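Local coordinates for type III secretion system effector protein ExoU (Pseudomonas fluorescens, PDB 4QMK) that probably acts as a patatin-like phospholipase effector that reaches the host plasma membrane through a phosphatidylinositol 4,5-bisphosphate-binding domain, at residues K154-V163 / F636-W647. Numbering follows the deposited sequence.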
ATOM      1  N   LYS A 154       7.315 -21.509  -2.218  1.00 51.71           N
ATOM      2  CA  LYS A 154       7.284 -21.611  -3.656  1.00 54.80           C
ATOM      3  C   LYS A 154       6.927 -20.277  -4.319  1.00 54.60           C
ATOM      4  O   LYS A 154       7.674 -19.746  -5.154  1.00 51.92           O
ATOM      5  CB  LYS A 154       6.298 -22.688  -4.073  1.00 54.01           C
ATOM      6  CG  LYS A 154       6.895 -24.052  -3.982  1.00 59.44           C
ATOM      7  CD  LYS A 154       5.846 -25.130  -3.788  1.00 66.07           C
ATOM      8  CE  LYS A 154       6.516 -26.499  -3.798  1.00 69.30           C
ATOM      9  NZ  LYS A 154       5.627 -27.542  -3.230  1.00 76.30           N
ATOM     10  N   LEU A 155       5.804 -19.720  -3.899  1.00 53.33           N
ATOM     11  CA  LEU A 155       5.289 -18.541  -4.538  1.00 51.32           C
ATOM     12  C   LEU A 155       6.315 -17.435  -4.594  1.00 52.66           C
ATOM     13  O   LEU A 155       6.711 -16.998  -5.684  1.00 50.17           O
ATOM     14  CB  LEU A 155       4.036 -18.083  -3.835  1.00 54.82           C
ATOM     15  CG  LEU A 155       2.786 -18.933  -4.095  1.00 54.30           C
ATOM     16  CD1 LEU A 155       1.728 -18.573  -3.070  1.00 55.49           C
ATOM     17  CD2 LEU A 155       2.227 -18.737  -5.489  1.00 56.71           C
ATOM     18  N   VAL A 156       6.856 -17.077  -3.437  1.00 53.02           N
ATOM     19  CA  VAL A 156       7.758 -15.912  -3.379  1.00 52.15           C
ATOM     20  C   VAL A 156       9.082 -16.058  -4.120  1.00 49.71           C
ATOM     21  O   VAL A 156       9.602 -15.059  -4.669  1.00 45.81           O
ATOM     22  CB  VAL A 156       8.064 -15.508  -1.936  1.00 53.47           C
ATOM     23  CG1 VAL A 156       9.006 -14.321  -1.867  1.00 50.06           C
ATOM     24  CG2 VAL A 156       6.771 -15.122  -1.268  1.00 62.73           C
ATOM     25  N   ARG A 157       9.613 -17.284  -4.157  1.00 46.09           N
ATOM     26  CA  ARG A 157      10.911 -17.517  -4.780  1.00 47.49           C
ATOM     27  C   ARG A 157      10.775 -17.625  -6.296  1.00 43.62           C
ATOM     28  O   ARG A 157      11.736 -17.429  -6.991  1.00 43.33           O
ATOM     29  CB  ARG A 157      11.635 -18.755  -4.154  1.00 51.13           C
ATOM     30  CG  ARG A 157      12.182 -18.456  -2.749  1.00 53.23           C
ATOM     31  CD  ARG A 157      13.185 -19.462  -2.204  1.00 56.25           C
ATOM     32  NE  ARG A 157      12.538 -20.681  -1.738  1.00 68.15           N
ATOM     33  CZ  ARG A 157      12.110 -20.906  -0.487  1.00 73.43           C
ATOM     34  NH1 ARG A 157      12.262 -20.004   0.477  1.00 69.64           N
ATOM     35  NH2 ARG A 157      11.521 -22.063  -0.189  1.00 74.15           N
ATOM     36  N   SER A 158       9.561 -17.888  -6.782  1.00 43.05           N
ATOM     37  CA  SER A 158       9.302 -18.159  -8.201  1.00 41.49           C
ATOM     38  C   SER A 158       8.793 -16.983  -9.027  1.00 39.37           C
ATOM     39  O   SER A 158       8.475 -17.162 -10.184  1.00 39.25           O
ATOM     40  CB  SER A 158       8.201 -19.212  -8.292  1.00 42.56           C
ATOM     41  OG  SER A 158       6.946 -18.646  -7.921  1.00 40.66           O
ATOM     42  N   LEU A 159       8.691 -15.804  -8.438  1.00 37.58           N
ATOM     43  CA  LEU A 159       8.126 -14.662  -9.127  1.00 39.38           C
ATOM     44  C   LEU A 159       8.948 -14.150 -10.382  1.00 42.21           C
ATOM     45  O   LEU A 159      10.171 -13.991 -10.352  1.00 38.68           O
ATOM     46  CB  LEU A 159       7.904 -13.539  -8.119  1.00 39.34           C
ATOM     47  CG  LEU A 159       6.985 -13.909  -6.935  1.00 38.63           C
ATOM     48  CD1 LEU A 159       6.826 -12.723  -6.028  1.00 38.95           C
ATOM     49  CD2 LEU A 159       5.621 -14.351  -7.409  1.00 38.20           C
ATOM     50  N   PRO A 160       8.249 -13.895 -11.496  1.00 45.95           N
ATOM     51  CA  PRO A 160       8.956 -13.385 -12.665  1.00 47.74           C
ATOM     52  C   PRO A 160       9.745 -12.123 -12.327  1.00 49.74           C
ATOM     53  O   PRO A 160      10.842 -11.915 -12.836  1.00 48.39           O
ATOM     54  CB  PRO A 160       7.835 -13.067 -13.646  1.00 49.95           C
ATOM     55  CG  PRO A 160       6.591 -12.906 -12.805  1.00 49.88           C
ATOM     56  CD  PRO A 160       6.781 -13.804 -11.624  1.00 46.67           C
ATOM     57  N   GLY A 161       9.180 -11.306 -11.447  1.00 50.58           N
ATOM     58  CA  GLY A 161       9.812 -10.100 -11.000  1.00 51.25           C
ATOM     59  C   GLY A 161       9.876 -10.106  -9.481  1.00 51.78           C
ATOM     60  O   GLY A 161       8.832 -10.092  -8.792  1.00 52.13           O
ATOM     61  N   PRO A 162      11.104 -10.091  -8.954  1.00 48.73           N
ATOM     62  CA  PRO A 162      11.330 -10.126  -7.556  1.00 46.19           C
ATOM     63  C   PRO A 162      10.597  -9.026  -6.756  1.00 53.50           C
ATOM     64  O   PRO A 162      10.504  -7.870  -7.191  1.00 49.52           O
ATOM     65  CB  PRO A 162      12.799  -9.890  -7.459  1.00 49.12           C
ATOM     66  CG  PRO A 162      13.114  -8.956  -8.616  1.00 54.87           C
ATOM     67  CD  PRO A 162      12.266  -9.542  -9.699  1.00 52.37           C
ATOM     68  N   VAL A 163      10.092  -9.418  -5.578  1.00 54.60           N
ATOM     69  CA  VAL A 163       9.501  -8.507  -4.639  1.00 51.86           C
ATOM     70  C   VAL A 163      10.605  -8.221  -3.605  1.00 48.03           C
ATOM     71  O   VAL A 163      11.715  -8.802  -3.623  1.00 42.04           O
ATOM     72  CB  VAL A 163       8.246  -9.111  -3.903  1.00 58.07           C
ATOM     73  CG1 VAL A 163       7.184  -9.583  -4.896  1.00 58.78           C
ATOM     74  CG2 VAL A 163       8.634 -10.244  -2.925  1.00 55.81           C
ATOM     75  N   PHE A 636       8.439 -25.205  -8.940  1.00 79.20           N
ATOM     76  CA  PHE A 636       9.440 -24.341  -8.302  1.00 78.85           C
ATOM     77  C   PHE A 636      10.403 -25.021  -7.313  1.00 81.17           C
ATOM     78  O   PHE A 636      10.505 -24.611  -6.144  1.00 80.66           O
ATOM     79  CB  PHE A 636       8.753 -23.118  -7.658  1.00 81.34           C
ATOM     80  CG  PHE A 636       7.749 -22.452  -8.560  1.00 71.39           C
ATOM     81  CD1 PHE A 636       8.139 -21.960  -9.808  1.00 71.07           C
ATOM     82  CD2 PHE A 636       6.418 -22.327  -8.173  1.00 68.66           C
ATOM     83  CE1 PHE A 636       7.211 -21.347 -10.648  1.00 74.23           C
ATOM     84  CE2 PHE A 636       5.485 -21.718  -9.008  1.00 70.45           C
ATOM     85  CZ  PHE A 636       5.882 -21.221 -10.244  1.00 73.21           C
ATOM     86  N   SER A 637      11.126 -26.037  -7.808  1.00 88.00           N
ATOM     87  CA  SER A 637      12.180 -26.732  -7.042  1.00 82.61           C
ATOM     88  C   SER A 637      13.427 -25.821  -6.903  1.00 73.46           C
ATOM     89  O   SER A 637      13.592 -25.213  -5.858  1.00 88.47           O
ATOM     90  CB  SER A 637      12.523 -28.081  -7.686  1.00 89.57           C
ATOM     91  OG  SER A 637      11.454 -29.010  -7.552  1.00 98.04           O
ATOM     92  N   SER A 638      14.277 -25.727  -7.940  1.00 67.81           N
ATOM     93  CA  SER A 638      15.431 -24.778  -7.969  1.00 65.01           C
ATOM     94  C   SER A 638      15.084 -23.380  -8.469  1.00 61.73           C
ATOM     95  O   SER A 638      15.434 -22.967  -9.620  1.00 67.47           O
ATOM     96  CB  SER A 638      16.621 -25.238  -8.852  1.00 72.01           C
ATOM     97  OG  SER A 638      17.368 -24.101  -9.430  1.00 60.80           O
ATOM     98  N   THR A 639      14.495 -22.603  -7.595  1.00 44.41           N
ATOM     99  CA  THR A 639      14.342 -21.227  -7.953  1.00 41.97           C
ATOM    100  C   THR A 639      15.709 -20.489  -8.137  1.00 33.95           C
ATOM    101  O   THR A 639      15.694 -19.424  -8.663  1.00 34.09           O
ATOM    102  CB  THR A 639      13.429 -20.468  -6.953  1.00 41.18           C
ATOM    103  OG1 THR A 639      14.063 -20.381  -5.664  1.00 38.53           O
ATOM    104  CG2 THR A 639      12.026 -21.143  -6.829  1.00 41.13           C
ATOM    105  N   THR A 640      16.870 -21.053  -7.781  1.00 29.38           N
ATOM    106  CA  THR A 640      18.107 -20.244  -7.734  1.00 27.43           C
ATOM    107  C   THR A 640      18.572 -19.679  -9.077  1.00 29.30           C
ATOM    108  O   THR A 640      18.871 -18.474  -9.192  1.00 28.73           O
ATOM    109  CB  THR A 640      19.298 -20.978  -7.051  1.00 27.26           C
ATOM    110  OG1 THR A 640      18.916 -21.492  -5.774  1.00 27.87           O
ATOM    111  CG2 THR A 640      20.490 -20.066  -6.825  1.00 26.42           C
ATOM    112  N   VAL A 641      18.685 -20.537 -10.072  1.00 27.44           N
ATOM    113  CA  VAL A 641      19.080 -20.103 -11.377  1.00 29.71           C
ATOM    114  C   VAL A 641      18.021 -19.184 -11.931  1.00 30.80           C
ATOM    115  O   VAL A 641      18.343 -18.186 -12.549  1.00 36.09           O
ATOM    116  CB  VAL A 641      19.339 -21.315 -12.364  1.00 30.64           C
ATOM    117  CG1 VAL A 641      19.562 -20.843 -13.789  1.00 30.37           C
ATOM    118  CG2 VAL A 641      20.554 -22.112 -11.909  1.00 30.23           C
ATOM    119  N   GLU A 642      16.763 -19.535 -11.730  0.50 31.45           N
ATOM    120  CA  GLU A 642      15.648 -18.730 -12.238  0.50 34.05           C
ATOM    121  C   GLU A 642      15.653 -17.330 -11.626  0.50 35.46           C
ATOM    122  O   GLU A 642      15.509 -16.328 -12.339  0.50 37.26           O
ATOM    123  CB  GLU A 642      14.334 -19.443 -11.967  0.50 35.60           C
ATOM    124  CG  GLU A 642      14.175 -20.690 -12.819  0.50 37.55           C
ATOM    125  CD  GLU A 642      14.256 -20.339 -14.267  0.50 40.33           C
ATOM    126  OE1 GLU A 642      13.399 -19.525 -14.666  0.50 45.00           O
ATOM    127  OE2 GLU A 642      15.172 -20.834 -14.983  0.50 38.47           O
ATOM    128  N   GLN A 643      15.847 -17.264 -10.313  1.00 34.23           N
ATOM    129  CA  GLN A 643      15.936 -15.977  -9.615  1.00 37.04           C
ATOM    130  C   GLN A 643      17.169 -15.185 -10.101  1.00 36.99           C
ATOM    131  O   GLN A 643      17.084 -13.984 -10.364  1.00 35.81           O
ATOM    132  CB  GLN A 643      15.991 -16.200  -8.107  1.00 36.78           C
ATOM    133  CG  GLN A 643      14.670 -16.667  -7.510  1.00 39.46           C
ATOM    134  CD  GLN A 643      14.820 -17.154  -6.081  1.00 44.45           C
ATOM    135  OE1 GLN A 643      15.405 -18.225  -5.800  1.00 46.44           O
ATOM    136  NE2 GLN A 643      14.265 -16.396  -5.163  1.00 44.06           N
ATOM    137  N   ALA A 644      18.288 -15.876 -10.295  1.00 36.15           N
ATOM    138  CA  ALA A 644      19.500 -15.225 -10.769  1.00 36.02           C
ATOM    139  C   ALA A 644      19.248 -14.539 -12.091  1.00 39.29           C
ATOM    140  O   ALA A 644      19.747 -13.464 -12.293  1.00 43.38           O
ATOM    141  CB  ALA A 644      20.633 -16.208 -10.897  1.00 35.99           C
ATOM    142  N   LYS A 645      18.457 -15.142 -12.982  1.00 38.13           N
ATOM    143  CA  LYS A 645      18.142 -14.493 -14.256  1.00 36.53           C
ATOM    144  C   LYS A 645      17.183 -13.337 -14.036  1.00 36.51           C
ATOM    145  O   LYS A 645      17.422 -12.234 -14.500  1.00 40.82           O
ATOM    146  CB  LYS A 645      17.491 -15.456 -15.229  1.00 37.37           C
ATOM    147  CG  LYS A 645      18.314 -16.668 -15.573  1.00 39.03           C
ATOM    148  CD  LYS A 645      17.567 -17.563 -16.542  1.00 41.45           C
ATOM    149  CE  LYS A 645      18.241 -18.904 -16.613  1.00 44.99           C
ATOM    150  NZ  LYS A 645      17.625 -19.799 -17.628  1.00 52.58           N
ATOM    151  N   ALA A 646      16.107 -13.586 -13.313  1.00 35.37           N
ATOM    152  CA  ALA A 646      15.095 -12.570 -13.015  1.00 36.73           C
ATOM    153  C   ALA A 646      15.635 -11.287 -12.351  1.00 37.00           C
ATOM    154  O   ALA A 646      15.013 -10.247 -12.459  1.00 39.30           O
ATOM    155  CB  ALA A 646      14.031 -13.164 -12.101  1.00 38.18           C
ATOM    156  N   TRP A 647      16.739 -11.368 -11.619  1.00 35.38           N
ATOM    157  CA  TRP A 647      17.288 -10.181 -10.985  1.00 35.28           C
ATOM    158  C   TRP A 647      18.308  -9.441 -11.846  1.00 35.09           C
ATOM    159  O   TRP A 647      18.806  -8.427 -11.437  1.00 36.90           O
ATOM    160  CB  TRP A 647      17.913 -10.530  -9.640  1.00 34.91           C
ATOM    161  CG  TRP A 647      16.950 -10.831  -8.466  1.00 33.75           C
ATOM    162  CD1 TRP A 647      16.143 -11.920  -8.316  1.00 35.65           C
ATOM    163  CD2 TRP A 647      16.825 -10.075  -7.237  1.00 34.40           C
ATOM    164  NE1 TRP A 647      15.463 -11.862  -7.106  1.00 36.97           N
ATOM    165  CE2 TRP A 647      15.880 -10.747  -6.421  1.00 33.68           C
ATOM    166  CE3 TRP A 647      17.395  -8.880  -6.770  1.00 33.16           C
ATOM    167  CZ2 TRP A 647      15.504 -10.276  -5.181  1.00 33.99           C
ATOM    168  CZ3 TRP A 647      17.005  -8.400  -5.531  1.00 34.02           C
ATOM    169  CH2 TRP A 647      16.067  -9.092  -4.749  1.00 34.83           C
TER
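With CG anti to the carbonyl carbon in both residues, Trp647 (chi1 -74°) brings its indole against Pro162 and Phe636 (chi1 -47°) its phenyl ring against Ser158. The two rings join the patatin-like phospholipase part of the chain, here the end of helix 140-157 and its following loop, to the last modelled helix, 639-646, of the ExoU C-terminal region. Ser158 lies over one face of Phe636, while Lys154 CB sits at the ring's edge. Between the rings, Thr639 and Gln643 meet the last turn of helix 140-157. There Thr639 OG1 lies 3.3 Å from Arg157 CB, its side chain crossing that of Arg157 at about a right angle, and the CG methylene of Gln643 lies beside Arg157 O. The guanidinium itself leads off to the mixed sheet, where NH1 bonds Gln256 OE1 and NH2 the carbonyl O of Phe251, on neighbouring strands. Ser158 OG accepts a hydrogen bond from NE1 of Trp144 of the second subunit, which brings that chain to this junction. Further on, Ala646 CB touches Pro160 O at 3.5 Å. Phe576 of helix 555-585 meets Trp647 edge-to-face, and Pro162 CB makes a CH-pi contact 3.7 Å from the centroid of the indole's five-membered ring, 30° off its normal.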